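Local coordinates for DNA mismatch repair protein MutS (Thermus aquaticus, PDB 1EWQ), which takes part in DNA mismatch repair, binding mismatched or damaged duplex DNA and hydrolysing ATP weakly, at residues G321-L332 against R354-L365; T596-Q604 against H615-Y623. All coordinates share one frame; numbering follows the deposited sequence.

Interaction 1. Residues G321-L332 against R354-L365; sequences GVRRLLYRLADL and RSLQILPELRAL
L325 is the knob of this contact, seated in a hole formed by I358, E361, L362 and L365 of the facing helix. Its CB lies 3.6 Å from L362 CD2, the two side chains sliding past each other in opposite directions, while L325 CD1 meets L365 CD1 tip to tip at 3.4 Å, tighter than usual for two methyl groups. Deeper in, L326 CD2 touches L362 CD1, and the L362 side chain lies at about a right angle to that of L326. With CG1 of I358 anti to the carbonyl carbon (chi1 -66°) and the chain extended beyond it, I358 CD1 comes within 3.4 Å of R328 CB. Past the end of the first helix, A330 N donates to S355 OG (3.1 Å, 157° at the hydrogen); the same OG also bonds to A351 O, one turn back. The solvent side is looser: R328 and R354 cross there with guanidinium planes 88° apart, and E361 lies along L325, its OE1 3.6 Å from L325 CD2. L329, L332 and L359 are backed by helix 514-540. The axes of 321-326 and 354-365 pass 10.1 Å apart, an antiparallel helix pair with a knob-into-hole contact in the helical part of the MutS domain III region.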
# COMPACT_ATOMS: atom_id res chain seq x y z
N GLY C 321 -20.18 -31.49 15.39
CA GLY C 321 -21.56 -31.05 15.46
C GLY C 321 -21.65 -29.63 15.99
O GLY C 321 -22.34 -28.77 15.42
N VAL C 322 -20.96 -29.38 17.10
CA VAL C 322 -20.96 -28.05 17.70
C VAL C 322 -20.40 -27.02 16.72
O VAL C 322 -20.98 -25.95 16.53
CB VAL C 322 -20.13 -28.05 19.01
CG1 VAL C 322 -19.83 -26.63 19.46
CG2 VAL C 322 -20.91 -28.78 20.10
N ARG C 323 -19.28 -27.36 16.07
CA ARG C 323 -18.64 -26.48 15.10
C ARG C 323 -19.56 -26.19 13.90
O ARG C 323 -19.57 -25.08 13.37
CB ARG C 323 -17.30 -27.09 14.64
CG ARG C 323 -16.20 -27.06 15.72
CD ARG C 323 -14.94 -27.85 15.34
NE ARG C 323 -14.33 -27.38 14.09
CZ ARG C 323 -13.78 -26.18 13.92
NH1 ARG C 323 -13.74 -25.31 14.93
NH2 ARG C 323 -13.28 -25.84 12.74
N ARG C 324 -20.33 -27.19 13.50
CA ARG C 324 -21.27 -27.04 12.38
C ARG C 324 -22.29 -25.98 12.78
O ARG C 324 -22.58 -25.05 12.02
CB ARG C 324 -22.00 -28.36 12.12
CG ARG C 324 -21.97 -28.85 10.68
CD ARG C 324 -23.06 -29.90 10.42
NE ARG C 324 -23.00 -31.00 11.37
CZ ARG C 324 -21.99 -31.87 11.45
NH1 ARG C 324 -20.95 -31.78 10.63
NH2 ARG C 324 -22.01 -32.82 12.38
N LEU C 325 -22.85 -26.13 13.98
CA LEU C 325 -23.86 -25.20 14.47
C LEU C 325 -23.31 -23.80 14.70
O LEU C 325 -23.96 -22.81 14.33
CB LEU C 325 -24.52 -25.75 15.75
CG LEU C 325 -25.42 -26.97 15.50
CD1 LEU C 325 -25.76 -27.67 16.81
CD2 LEU C 325 -26.69 -26.53 14.77
N LEU C 326 -22.13 -23.70 15.31
CA LEU C 326 -21.51 -22.41 15.58
C LEU C 326 -21.26 -21.61 14.30
O LEU C 326 -21.34 -20.39 14.30
CB LEU C 326 -20.18 -22.59 16.31
CG LEU C 326 -20.27 -23.10 17.75
CD1 LEU C 326 -18.86 -23.25 18.31
CD2 LEU C 326 -21.11 -22.12 18.58
N TYR C 327 -20.95 -22.32 13.22
CA TYR C 327 -20.68 -21.69 11.93
C TYR C 327 -21.74 -20.65 11.57
O TYR C 327 -21.45 -19.64 10.95
CB TYR C 327 -20.63 -22.76 10.84
CG TYR C 327 -20.27 -22.24 9.47
CD1 TYR C 327 -18.94 -22.07 9.07
CD2 TYR C 327 -21.27 -21.90 8.56
CE1 TYR C 327 -18.62 -21.58 7.81
CE2 TYR C 327 -20.95 -21.41 7.30
CZ TYR C 327 -19.63 -21.25 6.93
OH TYR C 327 -19.33 -20.78 5.67
N ARG C 328 -22.99 -20.91 11.97
CA ARG C 328 -24.06 -19.98 11.65
C ARG C 328 -24.37 -19.00 12.77
O ARG C 328 -25.34 -18.24 12.69
CB ARG C 328 -25.35 -20.74 11.29
CG ARG C 328 -25.30 -21.53 9.97
CD ARG C 328 -26.57 -22.35 9.77
NE ARG C 328 -27.76 -21.54 9.51
CZ ARG C 328 -28.15 -21.12 8.31
NH1 ARG C 328 -27.44 -21.43 7.23
NH2 ARG C 328 -29.25 -20.38 8.18
N LEU C 329 -23.55 -18.98 13.82
CA LEU C 329 -23.81 -18.09 14.95
C LEU C 329 -23.27 -16.66 14.77
O LEU C 329 -22.07 -16.45 14.60
CB LEU C 329 -23.23 -18.68 16.24
CG LEU C 329 -23.82 -18.12 17.53
CD1 LEU C 329 -25.23 -18.65 17.68
CD2 LEU C 329 -22.97 -18.52 18.73
N ALA C 330 -24.16 -15.68 14.81
CA ALA C 330 -23.73 -14.30 14.68
C ALA C 330 -22.99 -13.89 15.97
O ALA C 330 -22.94 -14.66 16.93
CB ALA C 330 -24.94 -13.39 14.45
N ASP C 331 -22.41 -12.69 15.97
CA ASP C 331 -21.68 -12.14 17.12
C ASP C 331 -22.71 -11.55 18.10
O ASP C 331 -23.08 -10.38 17.99
CB ASP C 331 -20.74 -11.03 16.62
CG ASP C 331 -19.84 -10.46 17.72
OD1 ASP C 331 -20.22 -10.52 18.91
OD2 ASP C 331 -18.76 -9.92 17.38
N LEU C 332 -23.17 -12.36 19.05
CA LEU C 332 -24.18 -11.92 20.00
C LEU C 332 -23.72 -10.88 21.02
O LEU C 332 -24.54 -10.17 21.62
CB LEU C 332 -24.78 -13.13 20.72
CG LEU C 332 -25.90 -13.86 19.95
CD1 LEU C 332 -25.47 -14.11 18.51
CD2 LEU C 332 -26.24 -15.15 20.67
N ARG C 354 -31.92 -15.89 13.78
CA ARG C 354 -31.21 -17.05 13.24
C ARG C 354 -30.37 -17.70 14.34
O ARG C 354 -30.40 -18.92 14.52
CB ARG C 354 -30.30 -16.65 12.07
CG ARG C 354 -29.30 -17.75 11.70
CD ARG C 354 -28.52 -17.49 10.40
NE ARG C 354 -27.79 -16.23 10.34
CZ ARG C 354 -27.02 -15.73 11.30
NH1 ARG C 354 -26.87 -16.38 12.45
NH2 ARG C 354 -26.36 -14.59 11.10
N SER C 355 -29.64 -16.88 15.08
CA SER C 355 -28.79 -17.36 16.17
C SER C 355 -29.59 -18.01 17.30
O SER C 355 -29.17 -19.02 17.86
CB SER C 355 -27.95 -16.21 16.73
OG SER C 355 -27.12 -15.67 15.72
N LEU C 356 -30.73 -17.42 17.63
CA LEU C 356 -31.55 -17.96 18.71
C LEU C 356 -32.21 -19.29 18.32
O LEU C 356 -32.65 -20.04 19.19
CB LEU C 356 -32.61 -16.94 19.13
CG LEU C 356 -32.07 -15.65 19.74
CD1 LEU C 356 -33.22 -14.80 20.23
CD2 LEU C 356 -31.11 -15.95 20.88
N GLN C 357 -32.27 -19.57 17.02
CA GLN C 357 -32.85 -20.83 16.54
C GLN C 357 -31.79 -21.92 16.62
O GLN C 357 -32.09 -23.10 16.67
CB GLN C 357 -33.36 -20.67 15.10
CG GLN C 357 -34.48 -19.65 14.97
CD GLN C 357 -34.97 -19.46 13.54
OE1 GLN C 357 -34.17 -19.21 12.63
NE2 GLN C 357 -36.28 -19.56 13.34
N ILE C 358 -30.53 -21.49 16.63
CA ILE C 358 -29.40 -22.40 16.71
C ILE C 358 -29.18 -22.81 18.17
O ILE C 358 -28.86 -23.95 18.47
CB ILE C 358 -28.11 -21.72 16.20
CG1 ILE C 358 -28.25 -21.42 14.71
CG2 ILE C 358 -26.88 -22.59 16.49
CD1 ILE C 358 -27.14 -20.55 14.17
N LEU C 359 -29.39 -21.84 19.05
CA LEU C 359 -29.20 -22.02 20.48
C LEU C 359 -29.78 -23.31 21.04
O LEU C 359 -29.08 -24.07 21.71
CB LEU C 359 -29.78 -20.81 21.22
CG LEU C 359 -29.11 -20.48 22.55
CD1 LEU C 359 -27.61 -20.33 22.34
CD2 LEU C 359 -29.72 -19.20 23.12
N PRO C 360 -31.07 -23.59 20.79
CA PRO C 360 -31.68 -24.82 21.30
C PRO C 360 -31.03 -26.10 20.77
O PRO C 360 -31.01 -27.12 21.45
CB PRO C 360 -33.14 -24.69 20.90
CG PRO C 360 -33.09 -23.78 19.71
CD PRO C 360 -32.08 -22.76 20.11
N GLU C 361 -30.49 -26.04 19.56
CA GLU C 361 -29.83 -27.20 18.97
C GLU C 361 -28.50 -27.46 19.69
O GLU C 361 -28.14 -28.61 19.95
CB GLU C 361 -29.60 -26.98 17.48
CG GLU C 361 -30.87 -26.71 16.68
CD GLU C 361 -30.59 -26.53 15.19
OE1 GLU C 361 -30.18 -27.51 14.53
OE2 GLU C 361 -30.78 -25.40 14.69
N LEU C 362 -27.77 -26.39 19.99
CA LEU C 362 -26.50 -26.51 20.69
C LEU C 362 -26.79 -27.02 22.10
O LEU C 362 -26.11 -27.90 22.61
CB LEU C 362 -25.80 -25.15 20.79
CG LEU C 362 -25.08 -24.62 19.56
CD1 LEU C 362 -24.73 -23.16 19.79
CD2 LEU C 362 -23.83 -25.45 19.30
N ARG C 363 -27.82 -26.44 22.72
CA ARG C 363 -28.19 -26.84 24.07
C ARG C 363 -28.47 -28.34 24.09
O ARG C 363 -28.14 -29.02 25.05
CB ARG C 363 -29.43 -26.06 24.54
CG ARG C 363 -29.69 -26.20 26.02
CD ARG C 363 -30.57 -25.09 26.58
NE ARG C 363 -30.27 -24.86 27.99
CZ ARG C 363 -30.98 -24.09 28.81
NH1 ARG C 363 -32.06 -23.45 28.37
NH2 ARG C 363 -30.59 -23.93 30.06
N ALA C 364 -29.07 -28.84 23.02
CA ALA C 364 -29.38 -30.26 22.92
C ALA C 364 -28.12 -31.12 22.85
O ALA C 364 -28.09 -32.23 23.38
CB ALA C 364 -30.25 -30.52 21.70
N LEU C 365 -27.07 -30.60 22.21
CA LEU C 365 -25.82 -31.34 22.07
C LEU C 365 -24.94 -31.29 23.31
O LEU C 365 -24.39 -32.31 23.73
CB LEU C 365 -25.02 -30.81 20.88
CG LEU C 365 -25.49 -31.18 19.47
CD1 LEU C 365 -24.67 -30.41 18.45
CD2 LEU C 365 -25.32 -32.68 19.26

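Interaction 2. Residues T596-Q604 against H615-Y623; sequences TALIALLAQ and HLPLFDGIY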
# COMPACT_ATOMS: atom_id res chain seq x y z
N THR C 596 10.57 -24.01 20.75
CA THR C 596 10.56 -24.23 22.19
C THR C 596 9.62 -23.21 22.85
O THR C 596 8.76 -23.57 23.66
CB THR C 596 11.97 -24.07 22.78
OG1 THR C 596 12.84 -25.04 22.19
CG2 THR C 596 11.95 -24.26 24.29
N ALA C 597 9.79 -21.94 22.49
CA ALA C 597 8.95 -20.88 23.03
C ALA C 597 7.49 -21.08 22.63
O ALA C 597 6.57 -20.87 23.44
CB ALA C 597 9.44 -19.52 22.54
N LEU C 598 7.26 -21.49 21.39
CA LEU C 598 5.89 -21.68 20.94
C LEU C 598 5.19 -22.83 21.66
O LEU C 598 4.02 -22.72 22.02
CB LEU C 598 5.84 -21.87 19.42
CG LEU C 598 6.21 -20.58 18.68
CD1 LEU C 598 6.33 -20.86 17.18
CD2 LEU C 598 5.16 -19.52 18.96
N ILE C 599 5.90 -23.94 21.86
CA ILE C 599 5.30 -25.07 22.56
C ILE C 599 4.89 -24.63 23.97
O ILE C 599 3.79 -24.95 24.44
CB ILE C 599 6.30 -26.25 22.64
CG1 ILE C 599 6.47 -26.86 21.24
CG2 ILE C 599 5.83 -27.29 23.65
CD1 ILE C 599 7.62 -27.85 21.16
N ALA C 600 5.79 -23.90 24.63
CA ALA C 600 5.54 -23.39 25.99
C ALA C 600 4.37 -22.40 25.96
O ALA C 600 3.51 -22.40 26.84
CB ALA C 600 6.79 -22.70 26.53
N LEU C 601 4.34 -21.56 24.93
CA LEU C 601 3.28 -20.57 24.79
C LEU C 601 1.93 -21.26 24.64
O LEU C 601 0.95 -20.88 25.28
CB LEU C 601 3.54 -19.69 23.57
CG LEU C 601 2.48 -18.64 23.19
CD1 LEU C 601 1.94 -17.92 24.42
CD2 LEU C 601 3.12 -17.65 22.22
N LEU C 602 1.89 -22.28 23.78
CA LEU C 602 0.65 -23.02 23.54
C LEU C 602 0.17 -23.74 24.79
O LEU C 602 -1.02 -23.73 25.10
CB LEU C 602 0.85 -24.02 22.39
CG LEU C 602 1.04 -23.42 20.99
CD1 LEU C 602 1.38 -24.53 19.99
CD2 LEU C 602 -0.23 -22.71 20.57
N ALA C 603 1.09 -24.36 25.52
CA ALA C 603 0.70 -25.06 26.75
C ALA C 603 0.12 -24.10 27.79
O ALA C 603 -0.83 -24.44 28.50
CB ALA C 603 1.89 -25.79 27.34
N GLN C 604 0.69 -22.90 27.90
CA GLN C 604 0.20 -21.97 28.90
C GLN C 604 -1.03 -21.18 28.47
O GLN C 604 -1.49 -20.25 29.15
CB GLN C 604 1.36 -21.07 29.37
CG GLN C 604 2.27 -21.89 30.31
CD GLN C 604 3.46 -21.13 30.85
OE1 GLN C 604 4.58 -21.31 30.38
NE2 GLN C 604 3.22 -20.28 31.85
N HIS C 615 6.62 -32.28 28.57
CA HIS C 615 6.55 -32.06 30.00
C HIS C 615 7.07 -30.64 30.09
O HIS C 615 8.17 -30.36 29.60
CB HIS C 615 7.46 -33.05 30.74
CG HIS C 615 6.89 -34.43 30.84
ND1 HIS C 615 6.05 -34.82 31.87
CD2 HIS C 615 7.00 -35.51 30.03
CE1 HIS C 615 5.68 -36.07 31.68
NE2 HIS C 615 6.24 -36.51 30.57
N LEU C 616 6.29 -29.74 30.68
CA LEU C 616 6.69 -28.34 30.73
C LEU C 616 6.48 -27.63 32.05
O LEU C 616 5.55 -27.93 32.80
CB LEU C 616 5.92 -27.56 29.66
CG LEU C 616 6.08 -28.02 28.22
CD1 LEU C 616 4.93 -27.47 27.38
CD2 LEU C 616 7.43 -27.58 27.67
N PRO C 617 7.38 -26.68 32.37
CA PRO C 617 7.25 -25.93 33.61
C PRO C 617 6.35 -24.71 33.30
O PRO C 617 6.02 -24.46 32.14
CB PRO C 617 8.68 -25.52 33.93
CG PRO C 617 9.28 -25.33 32.58
CD PRO C 617 8.71 -26.49 31.76
N LEU C 618 5.95 -23.98 34.33
CA LEU C 618 5.12 -22.81 34.09
C LEU C 618 6.04 -21.59 34.09
O LEU C 618 6.45 -21.11 35.15
CB LEU C 618 4.05 -22.70 35.17
CG LEU C 618 3.05 -23.85 35.12
CD1 LEU C 618 2.24 -23.93 36.40
CD2 LEU C 618 2.17 -23.64 33.90
N PHE C 619 6.39 -21.11 32.90
CA PHE C 619 7.27 -19.96 32.77
C PHE C 619 6.54 -18.66 33.12
O PHE C 619 5.34 -18.53 32.87
CB PHE C 619 7.83 -19.86 31.34
CG PHE C 619 8.61 -21.08 30.91
CD1 PHE C 619 8.04 -22.03 30.07
CD2 PHE C 619 9.91 -21.27 31.34
CE1 PHE C 619 8.77 -23.15 29.66
CE2 PHE C 619 10.64 -22.39 30.94
CZ PHE C 619 10.07 -23.33 30.10
N ASP C 620 7.26 -17.71 33.71
CA ASP C 620 6.66 -16.43 34.08
C ASP C 620 6.77 -15.44 32.92
O ASP C 620 6.15 -14.38 32.92
CB ASP C 620 7.30 -15.87 35.35
CG ASP C 620 8.74 -15.44 35.16
OD1 ASP C 620 9.34 -15.77 34.12
OD2 ASP C 620 9.27 -14.77 36.07
N GLY C 621 7.55 -15.82 31.91
CA GLY C 621 7.74 -14.97 30.74
C GLY C 621 8.71 -15.56 29.74
O GLY C 621 9.56 -16.39 30.08
N ILE C 622 8.58 -15.15 28.48
CA ILE C 622 9.48 -15.62 27.44
C ILE C 622 10.21 -14.40 26.91
O ILE C 622 9.57 -13.44 26.45
CB ILE C 622 8.72 -16.29 26.29
CG1 ILE C 622 8.01 -17.55 26.80
CG2 ILE C 622 9.69 -16.62 25.17
CD1 ILE C 622 7.03 -18.14 25.81
N TYR C 623 11.54 -14.42 26.99
CA TYR C 623 12.35 -13.29 26.55
C TYR C 623 13.31 -13.68 25.43
O TYR C 623 14.18 -14.53 25.62
CB TYR C 623 13.14 -12.71 27.73
CG TYR C 623 12.27 -12.36 28.91
CD1 TYR C 623 12.22 -13.18 30.04
CD2 TYR C 623 11.47 -11.22 28.88
CE1 TYR C 623 11.38 -12.87 31.13
CE2 TYR C 623 10.62 -10.90 29.95
CZ TYR C 623 10.59 -11.73 31.07
OH TYR C 623 9.74 -11.41 32.12
O HOH W 1 4.97 -24.18 29.24
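Q604, just past the end of its helix, grips the backbone of F619 with both ends of its amide. NE2 donates to F619 O at 2.9 Å, nearly straight (172°) and in the carbonyl plane on a lone pair, with the acceptor also close to the amide plane of Q604. In return F619 N donates to Q604 OE1 at 3.1 Å, but more bent (143°) and from above the carbonyl plane. Water 1 lies 3.1 Å from both Q604 OE1 and P617 O and can donate to either, and NE2 has a second acceptor in L296 O, so this buried amide is well supplied with partners. The chain is extended beyond CG (chi2 180°), which carries the amide across to the loop between the strands. With an alanine in place of Q604 the amide is gone, and F619 N and O would probably be left without these mates, the loop less firmly fixed to the helix end.

Next to the amide, OE1 approaches the edge of the F619 ring at CD1, and the ring's CE1 lies 3.7 Å from A600 CB; Y690 meets the same ring edge-to-face. Further along the helix, L616 CD1 presses on A603 CB at 3.5 Å and also touches I599 CG2 at 3.8 Å. I622 closes the other end, its CG2 3.9 Å from A597 CB. The small side chains of A597, A600 and A603 probably allow this close packing against strand 613-616 of a small neighbouring sheet and edge strand 621-625 of the main one; helix 589-603, following the P-loop and packed on that main sheet, is characteristic of the P-loop NTPase fold of MutS domain V.

Interaction 1 comes first along the chain and is complete before interaction 2 begins. Their centres lie 34 Å apart and their nearest atoms about 15 Å, without touching. They share no helix or sheet: residues 321-332 and 354-365 pair two helices of MutS domain III, whereas 596-604 and 615-623 join a helix to strands of two different sheets in MutS domain V. Neither contact touches the bound DNA, whose nearest atoms are about 27 Å from interaction 1 and about 45 Å from interaction 2. The first therefore belongs to the helical body of the protein and the second to its nucleotide-binding domain, with A597 about 11 Å, between side chains, from S590 of the predicted ATP site.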